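Local atomic coordinates of NAD nucleotidase (Haemophilus influenzae, PDB entry 3ZTV), a protein that degrades NAD to adenosine and nicotinamide riboside in the periplasm, acting as both a pyrophosphatase and a 5'-nucleotidase with zinc ions bound. Residues 471-476 and 498-503; 374-377 and 381-384; 396-401 and 546-551. All blocks are in the same frame, centred on the assembly; numbering follows the deposited sequence.

The three contacts lie on the same side of the chain's centre and differ in what they join. Contact 1 pairs side chains of two strands of one four-stranded sheet and works through a stacked cation and ring; contact 2 folds a single loop back on itself through a backbone carbonyl and proline packing. All three are partly buried; the centres of contacts 1 and 2 lie about 30 and 35 Å from the chain's centre, that of contact 3 about 14 Å. Contact 3 ties the chain after helix 386-396 to helix 545-555 with charged and water-mediated bonds. Contacts 1 and 3 meet where Gly471 CA packs on Tyr396 CE1, 4.0 Å away; contact 2 touches neither.

Contact 1 (471-476 and 498-503); sequences GIRYEA and QQWEPI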
ATOM      1  N   GLY A 471     -23.943  23.107   8.241  1.00 10.01           N
ATOM      2  CA  GLY A 471     -24.035  22.071   7.222  1.00 10.78           C
ATOM      3  C   GLY A 471     -25.221  21.143   7.444  1.00  9.82           C
ATOM      4  O   GLY A 471     -25.443  20.199   6.674  1.00 10.92           O
ATOM      5  N   ILE A 472     -25.966  21.403   8.518  1.00  9.56           N
ATOM      6  CA  ILE A 472     -27.202  20.689   8.830  1.00  9.55           C
ATOM      7  C   ILE A 472     -28.196  21.704   9.366  1.00 10.98           C
ATOM      8  O   ILE A 472     -27.823  22.618  10.095  1.00 10.86           O
ATOM      9  CB  ILE A 472     -26.986  19.549   9.863  1.00  9.18           C
ATOM     10  CG1 ILE A 472     -28.278  18.748  10.060  1.00 10.39           C
ATOM     11  CG2 ILE A 472     -26.462  20.109  11.184  1.00 10.28           C
ATOM     12  CD1 ILE A 472     -28.104  17.421  10.789  1.00 10.74           C
ATOM     13  N   ARG A 473     -29.459  21.562   8.973  1.00 11.69           N
ATOM     14  CA  ARG A 473     -30.511  22.431   9.477  1.00 11.18           C
ATOM     15  C   ARG A 473     -31.752  21.585   9.683  1.00 11.30           C
ATOM     16  O   ARG A 473     -31.938  20.573   9.005  1.00 12.17           O
ATOM     17  CB  ARG A 473     -30.777  23.598   8.517  1.00 13.95           C
ATOM     18  CG  ARG A 473     -31.337  23.198   7.165  1.00 16.36           C
ATOM     19  CD  ARG A 473     -31.370  24.389   6.221  1.00 15.94           C
ATOM     20  NE  ARG A 473     -32.040  24.063   4.964  1.00 17.53           N
ATOM     21  CZ  ARG A 473     -32.009  24.833   3.879  1.00 18.24           C
ATOM     22  NH1 ARG A 473     -31.329  25.971   3.891  1.00 18.32           N
ATOM     23  NH2 ARG A 473     -32.654  24.459   2.781  1.00 20.11           N
ATOM     24  N   TYR A 474     -32.589  21.976  10.637  1.00 10.93           N
ATOM     25  CA  TYR A 474     -33.750  21.159  10.945  1.00 10.58           C
ATOM     26  C   TYR A 474     -34.918  21.977  11.475  1.00 11.28           C
ATOM     27  O   TYR A 474     -34.752  23.110  11.939  1.00 11.78           O
ATOM     28  CB  TYR A 474     -33.381  20.024  11.924  1.00  9.94           C
ATOM     29  CG  TYR A 474     -33.071  20.491  13.332  1.00  9.60           C
ATOM     30  CD1 TYR A 474     -31.781  20.861  13.706  1.00 11.42           C
ATOM     31  CD2 TYR A 474     -34.075  20.562  14.290  1.00 11.75           C
ATOM     32  CE1 TYR A 474     -31.507  21.293  15.009  1.00 10.49           C
ATOM     33  CE2 TYR A 474     -33.812  20.990  15.587  1.00 10.67           C
ATOM     34  CZ  TYR A 474     -32.531  21.357  15.940  1.00 10.00           C
ATOM     35  OH  TYR A 474     -32.298  21.791  17.234  1.00 12.02           O
ATOM     36  N   GLU A 475     -36.104  21.390  11.352  1.00 11.49           N
ATOM     37  CA  GLU A 475     -37.309  21.906  11.980  1.00 10.95           C
ATOM     38  C   GLU A 475     -37.775  20.859  12.976  1.00 10.73           C
ATOM     39  O   GLU A 475     -37.674  19.654  12.727  1.00 10.53           O
ATOM     40  CB  GLU A 475     -38.412  22.169  10.945  1.00 12.73           C
ATOM     41  CG  GLU A 475     -39.725  22.658  11.567  1.00 12.93           C
ATOM     42  CD  GLU A 475     -40.765  23.098  10.549  1.00 15.31           C
ATOM     43  OE1 GLU A 475     -40.436  23.225   9.350  1.00 15.98           O
ATOM     44  OE2 GLU A 475     -41.923  23.320  10.968  1.00 15.78           O
ATOM     45  N   ALA A 476     -38.273  21.326  14.114  1.00 10.98           N
ATOM     46  CA  ALA A 476     -38.738  20.427  15.161  1.00 11.03           C
ATOM     47  C   ALA A 476     -39.898  21.055  15.923  1.00 11.13           C
ATOM     48  O   ALA A 476     -40.041  22.277  15.949  1.00 12.94           O
ATOM     49  CB  ALA A 476     -37.594  20.086  16.118  1.00 13.09           C
ATOM     50  N   GLN A 498     -23.109  22.208  -3.170  1.00 27.70           N
ATOM     51  CA  GLN A 498     -23.504  23.388  -2.402  1.00 27.93           C
ATOM     52  C   GLN A 498     -25.020  23.614  -2.391  1.00 25.15           C
ATOM     53  O   GLN A 498     -25.491  24.738  -2.225  1.00 26.32           O
ATOM     54  CB  GLN A 498     -22.768  24.636  -2.898  1.00 29.51           C
ATOM     55  CG  GLN A 498     -22.601  25.729  -1.847  1.00 31.15           C
ATOM     56  CD  GLN A 498     -21.622  25.351  -0.742  1.00 29.39           C
ATOM     57  OE1 GLN A 498     -20.912  24.347  -0.833  1.00 31.24           O
ATOM     58  NE2 GLN A 498     -21.585  26.159   0.310  1.00 33.06           N
ATOM     59  N   GLN A 499     -25.773  22.533  -2.563  1.00 26.02           N
ATOM     60  CA  GLN A 499     -27.225  22.578  -2.445  1.00 24.68           C
ATOM     61  C   GLN A 499     -27.659  21.807  -1.203  1.00 20.31           C
ATOM     62  O   GLN A 499     -27.084  20.771  -0.883  1.00 20.86           O
ATOM     63  CB  GLN A 499     -27.884  21.959  -3.683  1.00 26.23           C
ATOM     64  CG  GLN A 499     -27.680  22.739  -4.973  1.00 28.83           C
ATOM     65  CD  GLN A 499     -28.498  24.013  -5.018  1.00 33.49           C
ATOM     66  OE1 GLN A 499     -29.677  24.021  -4.662  1.00 38.27           O
ATOM     67  NE2 GLN A 499     -27.874  25.102  -5.454  1.00 37.04           N
ATOM     68  N   TRP A 500     -28.677  22.303  -0.509  1.00 19.11           N
ATOM     69  CA  TRP A 500     -29.234  21.560   0.615  1.00 18.33           C
ATOM     70  C   TRP A 500     -30.053  20.376   0.112  1.00 17.96           C
ATOM     71  O   TRP A 500     -30.793  20.495  -0.870  1.00 18.76           O
ATOM     72  CB  TRP A 500     -30.077  22.468   1.511  1.00 16.54           C
ATOM     73  CG  TRP A 500     -29.266  23.506   2.240  1.00 16.37           C
ATOM     74  CD1 TRP A 500     -28.935  24.753   1.791  1.00 18.44           C
ATOM     75  CD2 TRP A 500     -28.685  23.383   3.548  1.00 14.87           C
ATOM     76  NE1 TRP A 500     -28.183  25.413   2.735  1.00 18.42           N
ATOM     77  CE2 TRP A 500     -28.014  24.593   3.821  1.00 16.19           C
ATOM     78  CE3 TRP A 500     -28.662  22.368   4.508  1.00 15.40           C
ATOM     79  CZ2 TRP A 500     -27.333  24.816   5.018  1.00 15.21           C
ATOM     80  CZ3 TRP A 500     -27.983  22.593   5.700  1.00 13.66           C
ATOM     81  CH2 TRP A 500     -27.329  23.803   5.942  1.00 14.80           C
ATOM     82  N   GLU A 501     -29.897  19.234   0.769  1.00 16.53           N
ATOM     83  CA  GLU A 501     -30.589  18.008   0.394  1.00 16.69           C
ATOM     84  C   GLU A 501     -31.172  17.362   1.644  1.00 15.66           C
ATOM     85  O   GLU A 501     -30.682  17.594   2.748  1.00 16.13           O
ATOM     86  CB  GLU A 501     -29.613  17.026  -0.261  1.00 17.72           C
ATOM     87  CG  GLU A 501     -28.887  17.564  -1.485  1.00 20.54           C
ATOM     88  CD  GLU A 501     -27.838  16.599  -2.013  1.00 23.64           C
ATOM     89  OE1 GLU A 501     -27.267  15.832  -1.207  1.00 20.56           O
ATOM     90  OE2 GLU A 501     -27.586  16.602  -3.239  1.00 24.45           O
ATOM     91  N   PRO A 502     -32.220  16.541   1.484  1.00 12.55           N
ATOM     92  CA  PRO A 502     -32.742  15.801   2.635  1.00 14.11           C
ATOM     93  C   PRO A 502     -31.672  14.868   3.196  1.00 14.81           C
ATOM     94  O   PRO A 502     -30.900  14.295   2.430  1.00 15.46           O
ATOM     95  CB  PRO A 502     -33.908  14.995   2.040  1.00 15.82           C
ATOM     96  CG  PRO A 502     -33.666  14.974   0.572  1.00 16.31           C
ATOM     97  CD  PRO A 502     -32.942  16.230   0.238  1.00 14.22           C
ATOM     98  N   ILE A 503     -31.603  14.734   4.517  1.00 12.71           N
ATOM     99  CA  ILE A 503     -30.668  13.780   5.098  1.00 13.30           C
ATOM    100  C   ILE A 503     -31.077  12.375   4.662  1.00 14.91           C
ATOM    101  O   ILE A 503     -32.265  12.099   4.471  1.00 16.21           O
ATOM    102  CB  ILE A 503     -30.595  13.884   6.645  1.00 13.38           C
ATOM    103  CG1 ILE A 503     -29.358  13.150   7.171  1.00 12.85           C
ATOM    104  CG2 ILE A 503     -31.869  13.348   7.286  1.00 13.91           C
ATOM    105  CD1 ILE A 503     -29.017  13.476   8.622  1.00 12.54           C
TER
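Arg473 lies over the indole of Trp500, and its side chain can be followed over the ring atom by atom. From CB, which sits near the CZ3 corner, the chain leaves with CG between the backbone N and the carbonyl carbon (chi1 65°). Arg473 CG then passes Trp500 CZ3 at 3.7 Å, and the extended run to NE carries Arg473 CD over the six-membered ring of Trp500, a CH-pi contact 3.8 Å from CD to that ring's centroid. NE lies above the CD2-CE3 bond. Beyond it the guanidinium settles flat in a cation-pi stack: Arg473 CZ is 3.6 Å from the centroid of the Trp500 five-membered ring, and the two planes differ by only 8°. The two terminal nitrogens part here, NH1 over CD1 and NE1, NH2 over CG and CB. Because Arg473 NH1 and Trp500 NE1 are both donors, their 3.4 Å approach belongs to the stack and not to a hydrogen bond.

The far end of the indole meets backbone. Trp500 CZ3 lies 3.6 Å from Gly471 C, and Ile472 N comes to the ring's edge, near its plane.

Strand 487-493 runs between the two strands in the sheet, and Glu491 on it forms a salt bridge with Arg473 NE. Arg473 and Trp500 thus stack across the intervening strand in the C-terminal nucleotidase domain, away from the zinc and nucleotide sites. The indole takes the flat face of the guanidinium while NE stays turned to Glu491, so pi stacking and ion pairing probably reinforce each other.

Contact 2 (374-377 and 381-384); sequences IPNK and NPEG
The carbonyl oxygen of Asn381 is gripped by two backbone N-H groups, from Asn376 and from Gly384, which arrive on opposite faces of its plane. The bond from Asn376 N to Asn381 O is 2.9 Å long and nearly straight, with 172° at the hydrogen, although the donor stands well above the carbonyl plane. Gly384 N, 3.1 Å from Asn381 O, closes a tight turn within 381-384. A weaker CA-H...O contact from Pro375 CA reaches the same oxygen.

Pro375 and Asn376 occupy the middle of a type II beta turn running from Ile374 to Lys377. The ring of Pro375 rests against the backbone of the second segment: CB is 3.5 Å from Pro382 O, while CG faces Glu383 O and the CA of Gly384. Pro375 CA and Gly384 CA are 3.7 Å apart, backbone against backbone.

Asn376 places its side chain across Pro382 at about a right angle. With CG anti to the carbonyl carbon (chi1 -71°), Asn376 OD1 comes to 3.2 Å from Pro382 CA and also touches CB, whereas ND2 donates to the backbone oxygen of Phe569 on strand 567-570. The side chains of Ile374 and Pro375 also pack on Phe569, and Ser565 OG is hydrogen-bonded to Glu383 O.

Arg373, a probable substrate-binding residue, immediately precedes 374-377 in the same loop, and the Ile374 side chain lies about 11 Å from the bound adenosine. The loop's chemistry is mainly that of backbone polar groups satisfied locally: a carbonyl that closes one turn also accepts the N-H of the other, which probably fixes their relative position, and proline packing covers one flank of the junction.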
ATOM      1  N   ILE A 374     -33.045  28.266  23.638  1.00 14.14           N
ATOM      2  CA  ILE A 374     -34.135  27.631  22.899  1.00 14.82           C
ATOM      3  C   ILE A 374     -34.943  28.685  22.147  1.00 15.55           C
ATOM      4  O   ILE A 374     -35.376  29.676  22.739  1.00 17.07           O
ATOM      5  CB  ILE A 374     -35.060  26.848  23.839  1.00 16.08           C
ATOM      6  CG1 ILE A 374     -34.259  25.805  24.625  1.00 17.10           C
ATOM      7  CG2 ILE A 374     -36.180  26.185  23.053  1.00 17.41           C
ATOM      8  CD1 ILE A 374     -35.058  25.088  25.687  1.00 19.21           C
ATOM      9  N   PRO A 375     -35.147  28.484  20.836  1.00 15.32           N
ATOM     10  CA  PRO A 375     -35.875  29.493  20.059  1.00 15.37           C
ATOM     11  C   PRO A 375     -37.331  29.582  20.487  1.00 16.87           C
ATOM     12  O   PRO A 375     -37.901  28.580  20.923  1.00 16.37           O
ATOM     13  CB  PRO A 375     -35.796  28.962  18.623  1.00 15.44           C
ATOM     14  CG  PRO A 375     -34.680  27.953  18.633  1.00 14.85           C
ATOM     15  CD  PRO A 375     -34.700  27.357  19.999  1.00 14.10           C
ATOM     16  N   ASN A 376     -37.910  30.776  20.367  1.00 15.78           N
ATOM     17  CA  ASN A 376     -39.342  30.981  20.588  1.00 16.74           C
ATOM     18  C   ASN A 376     -39.828  30.704  22.010  1.00 20.99           C
ATOM     19  O   ASN A 376     -41.007  30.424  22.229  1.00 24.33           O
ATOM     20  CB  ASN A 376     -40.159  30.179  19.567  1.00 18.40           C
ATOM     21  CG  ASN A 376     -40.058  30.754  18.168  1.00 18.66           C
ATOM     22  OD1 ASN A 376     -40.171  31.966  17.975  1.00 18.97           O
ATOM     23  ND2 ASN A 376     -39.827  29.890  17.183  1.00 18.98           N
ATOM     24  N   LYS A 377     -38.917  30.783  22.975  1.00 21.19           N
ATOM     25  CA  LYS A 377     -39.295  30.710  24.380  1.00 23.24           C
ATOM     26  C   LYS A 377     -39.290  32.108  24.993  1.00 23.26           C
ATOM     27  O   LYS A 377     -38.653  33.018  24.467  1.00 24.41           O
ATOM     28  CB  LYS A 377     -38.343  29.796  25.153  1.00 23.93           C
ATOM     29  CG  LYS A 377     -38.569  28.311  24.913  1.00 25.00           C
ATOM     30  CD  LYS A 377     -39.999  27.914  25.252  1.00 25.78           C
ATOM     31  CE  LYS A 377     -40.205  26.410  25.157  1.00 27.77           C
ATOM     32  NZ  LYS A 377     -40.209  25.752  26.496  1.00 28.79           N
ATOM     33  N   ASN A 381     -35.564  34.581  21.492  1.00 18.84           N
ATOM     34  CA  ASN A 381     -35.955  35.189  20.226  1.00 17.54           C
ATOM     35  C   ASN A 381     -36.348  34.091  19.234  1.00 18.09           C
ATOM     36  O   ASN A 381     -36.117  32.907  19.495  1.00 17.73           O
ATOM     37  CB  ASN A 381     -34.832  36.072  19.672  1.00 19.09           C
ATOM     38  CG  ASN A 381     -33.680  35.267  19.106  1.00 16.87           C
ATOM     39  OD1 ASN A 381     -32.805  34.808  19.843  1.00 19.21           O
ATOM     40  ND2 ASN A 381     -33.669  35.102  17.791  1.00 15.66           N
ATOM     41  N   PRO A 382     -36.959  34.467  18.099  1.00 16.74           N
ATOM     42  CA  PRO A 382     -37.457  33.441  17.172  1.00 17.37           C
ATOM     43  C   PRO A 382     -36.378  32.516  16.598  1.00 17.80           C
ATOM     44  O   PRO A 382     -36.703  31.389  16.229  1.00 18.03           O
ATOM     45  CB  PRO A 382     -38.105  34.262  16.056  1.00 18.47           C
ATOM     46  CG  PRO A 382     -38.503  35.533  16.718  1.00 21.80           C
ATOM     47  CD  PRO A 382     -37.411  35.816  17.715  1.00 19.64           C
ATOM     48  N   GLU A 383     -35.134  32.981  16.519  1.00 15.95           N
ATOM     49  CA  GLU A 383     -34.042  32.166  15.982  1.00 17.02           C
ATOM     50  C   GLU A 383     -33.260  31.429  17.070  1.00 15.93           C
ATOM     51  O   GLU A 383     -32.487  30.513  16.775  1.00 15.88           O
ATOM     52  CB  GLU A 383     -33.084  33.028  15.159  1.00 17.94           C
ATOM     53  CG  GLU A 383     -33.705  33.631  13.907  1.00 16.46           C
ATOM     54  CD  GLU A 383     -33.855  32.628  12.780  1.00 20.90           C
ATOM     55  OE1 GLU A 383     -33.164  31.587  12.801  1.00 19.98           O
ATOM     56  OE2 GLU A 383     -34.666  32.882  11.863  1.00 26.10           O
ATOM     57  N   GLY A 384     -33.457  31.820  18.322  1.00 14.86           N
ATOM     58  CA  GLY A 384     -32.721  31.222  19.416  1.00 14.16           C
ATOM     59  C   GLY A 384     -31.258  31.613  19.368  1.00 13.71           C
ATOM     60  O   GLY A 384     -30.918  32.763  19.090  1.00 13.95           O
TER

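Contact 3 (396-401 and 546-551); sequences YNELKT and AESFIK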
ATOM      1  N   TYR A 396     -17.117  23.582  11.583  1.00 10.87           N
ATOM      2  CA  TYR A 396     -17.322  23.036  10.245  1.00 11.15           C
ATOM      3  C   TYR A 396     -16.172  23.426   9.324  1.00 13.05           C
ATOM      4  O   TYR A 396     -15.754  22.649   8.462  1.00 13.32           O
ATOM      5  CB  TYR A 396     -18.657  23.552   9.710  1.00 12.46           C
ATOM      6  CG  TYR A 396     -19.037  23.109   8.316  1.00 12.60           C
ATOM      7  CD1 TYR A 396     -19.704  21.909   8.097  1.00 12.64           C
ATOM      8  CD2 TYR A 396     -18.762  23.913   7.221  1.00 17.04           C
ATOM      9  CE1 TYR A 396     -20.073  21.516   6.816  1.00 13.32           C
ATOM     10  CE2 TYR A 396     -19.127  23.534   5.947  1.00 18.64           C
ATOM     11  CZ  TYR A 396     -19.785  22.339   5.753  1.00 15.52           C
ATOM     12  OH  TYR A 396     -20.141  21.971   4.473  1.00 17.74           O
ATOM     13  N   ASN A 397     -15.636  24.621   9.531  1.00 12.57           N
ATOM     14  CA  ASN A 397     -14.543  25.145   8.722  1.00 14.85           C
ATOM     15  C   ASN A 397     -13.197  24.436   8.916  1.00 14.93           C
ATOM     16  O   ASN A 397     -12.310  24.561   8.079  1.00 17.27           O
ATOM     17  CB  ASN A 397     -14.387  26.643   8.996  1.00 15.80           C
ATOM     18  CG  ASN A 397     -13.207  27.255   8.268  1.00 22.27           C
ATOM     19  OD1 ASN A 397     -13.245  27.443   7.052  1.00 22.00           O
ATOM     20  ND2 ASN A 397     -12.156  27.590   9.014  1.00 22.37           N
ATOM     21  N   GLU A 398     -13.044  23.690  10.005  1.00 15.51           N
ATOM     22  CA  GLU A 398     -11.760  23.054  10.314  1.00 14.80           C
ATOM     23  C   GLU A 398     -11.338  21.955   9.342  1.00 15.57           C
ATOM     24  O   GLU A 398     -10.185  21.922   8.906  1.00 18.76           O
ATOM     25  CB  GLU A 398     -11.766  22.480  11.732  1.00 13.92           C
ATOM     26  CG  GLU A 398     -11.589  23.510  12.836  1.00 13.34           C
ATOM     27  CD  GLU A 398     -10.149  23.959  13.009  1.00 15.10           C
ATOM     28  OE1 GLU A 398      -9.299  23.651  12.147  1.00 15.39           O
ATOM     29  OE2 GLU A 398      -9.866  24.620  14.028  1.00 14.10           O
ATOM     30  N   LEU A 399     -12.264  21.055   9.018  1.00 13.22           N
ATOM     31  CA  LEU A 399     -11.947  19.838   8.268  1.00 14.29           C
ATOM     32  C   LEU A 399     -12.655  19.806   6.923  1.00 14.13           C
ATOM     33  O   LEU A 399     -13.879  19.882   6.860  1.00 14.47           O
ATOM     34  CB  LEU A 399     -12.351  18.597   9.068  1.00 13.51           C
ATOM     35  CG  LEU A 399     -11.784  18.459  10.483  1.00 17.25           C
ATOM     36  CD1 LEU A 399     -12.280  17.183  11.137  1.00 19.20           C
ATOM     37  CD2 LEU A 399     -10.265  18.488  10.458  1.00 17.14           C
ATOM     38  N   LYS A 400     -11.893  19.662   5.848  1.00 15.24           N
ATOM     39  CA  LYS A 400     -12.497  19.614   4.513  1.00 15.90           C
ATOM     40  C   LYS A 400     -13.427  18.411   4.341  1.00 16.58           C
ATOM     41  O   LYS A 400     -14.306  18.412   3.477  1.00 19.14           O
ATOM     42  CB  LYS A 400     -11.420  19.611   3.424  1.00 16.29           C
ATOM     43  CG  LYS A 400     -10.423  18.462   3.514  1.00 16.03           C
ATOM     44  CD  LYS A 400      -9.365  18.580   2.421  1.00 17.63           C
ATOM     45  CE  LYS A 400      -8.219  17.606   2.642  1.00 17.22           C
ATOM     46  NZ  LYS A 400      -7.449  17.920   3.886  1.00 13.00           N
ATOM     47  N   THR A 401     -13.238  17.403   5.183  1.00 15.77           N
ATOM     48  CA  THR A 401     -13.959  16.142   5.092  1.00 16.97           C
ATOM     49  C   THR A 401     -15.318  16.146   5.796  1.00 14.39           C
ATOM     50  O   THR A 401     -16.173  15.316   5.511  1.00 14.45           O
ATOM     51  CB  THR A 401     -13.120  15.019   5.713  1.00 14.84           C
ATOM     52  OG1 THR A 401     -12.695  15.427   7.022  1.00 16.49           O
ATOM     53  CG2 THR A 401     -11.893  14.729   4.852  1.00 17.55           C
ATOM     54  N   ALA A 546     -11.348  27.630  20.721  1.00  8.68           N
ATOM     55  CA  ALA A 546     -11.038  29.050  20.576  1.00  8.56           C
ATOM     56  C   ALA A 546     -10.172  29.277  19.338  1.00  7.99           C
ATOM     57  O   ALA A 546     -10.315  30.281  18.632  1.00  8.04           O
ATOM     58  CB  ALA A 546     -10.351  29.579  21.824  1.00 10.20           C
ATOM     59  N   GLU A 547      -9.264  28.337  19.081  1.00  7.54           N
ATOM     60  CA  GLU A 547      -8.412  28.423  17.900  1.00  8.21           C
ATOM     61  C   GLU A 547      -9.211  28.257  16.599  1.00  8.76           C
ATOM     62  O   GLU A 547      -8.893  28.887  15.594  1.00  9.09           O
ATOM     63  CB  GLU A 547      -7.250  27.424  17.985  1.00 10.09           C
ATOM     64  CG  GLU A 547      -6.280  27.715  19.139  1.00 11.22           C
ATOM     65  CD  GLU A 547      -5.508  29.013  18.964  1.00 12.31           C
ATOM     66  OE1 GLU A 547      -5.418  29.509  17.827  1.00 13.48           O
ATOM     67  OE2 GLU A 547      -4.978  29.538  19.972  1.00 13.16           O
ATOM     68  N   SER A 548     -10.260  27.441  16.629  1.00  9.22           N
ATOM     69  CA  SER A 548     -11.158  27.330  15.474  1.00  9.99           C
ATOM     70  C   SER A 548     -11.842  28.667  15.191  1.00  9.41           C
ATOM     71  O   SER A 548     -11.970  29.096  14.036  1.00 10.47           O
ATOM     72  CB  SER A 548     -12.219  26.260  15.727  1.00 10.70           C
ATOM     73  OG  SER A 548     -11.639  24.974  15.843  1.00 11.61           O
ATOM     74  N   PHE A 549     -12.272  29.336  16.255  1.00  9.15           N
ATOM     75  CA  PHE A 549     -12.907  30.636  16.120  1.00  9.57           C
ATOM     76  C   PHE A 549     -11.943  31.644  15.512  1.00 10.51           C
ATOM     77  O   PHE A 549     -12.311  32.392  14.611  1.00 11.56           O
ATOM     78  CB  PHE A 549     -13.441  31.134  17.460  1.00 10.73           C
ATOM     79  CG  PHE A 549     -14.438  32.247  17.319  1.00 12.94           C
ATOM     80  CD1 PHE A 549     -14.023  33.527  17.004  1.00 16.11           C
ATOM     81  CD2 PHE A 549     -15.794  31.999  17.443  1.00 15.95           C
ATOM     82  CE1 PHE A 549     -14.937  34.549  16.851  1.00 16.83           C
ATOM     83  CE2 PHE A 549     -16.712  33.021  17.291  1.00 19.66           C
ATOM     84  CZ  PHE A 549     -16.279  34.295  16.992  1.00 17.77           C
ATOM     85  N   ILE A 550     -10.701  31.651  15.989  1.00  9.50           N
ATOM     86  CA  ILE A 550      -9.671  32.513  15.413  1.00  9.40           C
ATOM     87  C   ILE A 550      -9.454  32.248  13.910  1.00 11.03           C
ATOM     88  O   ILE A 550      -9.382  33.186  13.113  1.00 11.10           O
ATOM     89  CB  ILE A 550      -8.346  32.389  16.194  1.00  8.65           C
ATOM     90  CG1 ILE A 550      -8.480  33.068  17.555  1.00  9.02           C
ATOM     91  CG2 ILE A 550      -7.191  32.979  15.407  1.00 12.09           C
ATOM     92  CD1 ILE A 550      -7.441  32.603  18.560  1.00  8.73           C
ATOM     93  N   LYS A 551      -9.357  30.980  13.519  1.00 10.47           N
ATOM     94  CA  LYS A 551      -9.222  30.653  12.093  1.00 10.31           C
ATOM     95  C   LYS A 551     -10.393  31.190  11.270  1.00 12.74           C
ATOM     96  O   LYS A 551     -10.214  31.684  10.153  1.00 14.23           O
ATOM     97  CB  LYS A 551      -9.144  29.145  11.882  1.00 14.14           C
ATOM     98  CG  LYS A 551      -7.896  28.486  12.404  1.00 14.00           C
ATOM     99  CD  LYS A 551      -7.880  27.030  11.967  1.00 15.15           C
ATOM    100  CE  LYS A 551      -6.747  26.273  12.625  1.00 15.08           C
ATOM    101  NZ  LYS A 551      -6.711  24.852  12.175  1.00 13.34           N
TER
HETATM  102  O   HOH W   1     -12.494  27.511  11.731  1.00 14.98           O
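Ionic and hydrogen bonds converge on the carboxylate of Glu398, whose two oxygens take separate partners on helix 545-555. Lys551 NZ donates to Glu398 OE1 at 2.9 Å in a salt bridge, meeting the syn lone pair on the side of the other oxygen. Ser548 OG donates to Glu398 OE2 over 2.6 Å and uses the anti lone pair, directed away from OE1. Serine and lysine stand one helical turn apart, so the carboxylate is clasped from two successive turns, which should restrict its rotation. A bend at chi2 of Glu398 (-78°) folds the carboxylate back toward the helix, while Lys551, extended beyond CG, crosses the glutamate side chain at about a right angle to reach it. The positive ammonium and the hydroxyl donor would probably favour the ionised form of the acid.

Water supplies a second kind of link. One molecule accepts from Asn397 ND2 at 2.7 Å and donates to Ser548 O at 2.8 Å, tying the side-chain amide to the helix backbone. Asn397 OD1 is engaged elsewhere, by Lys555 NZ further along the same helix.

Van der Waals contact is slight: Glu398 CG lies 3.3 Å from Ser548 OG, and Lys551 CD passes both carboxylate oxygens of Glu398.

The side chain of Lys551 is about 10 Å from that of the zinc ligand His22, and that of Ser548 about 13 Å from the adenosine, so this is structural packing near both sites. The chain past helix 386-396 is thus pinned to helix 545-555 between that helix and strand 404-408. Ser548 and Phe549 pack on helix 386-396, Ile550 faces helix 423-429 and helix 76-79, and Leu436 of strand 435-442 lies against Glu398 and Leu399.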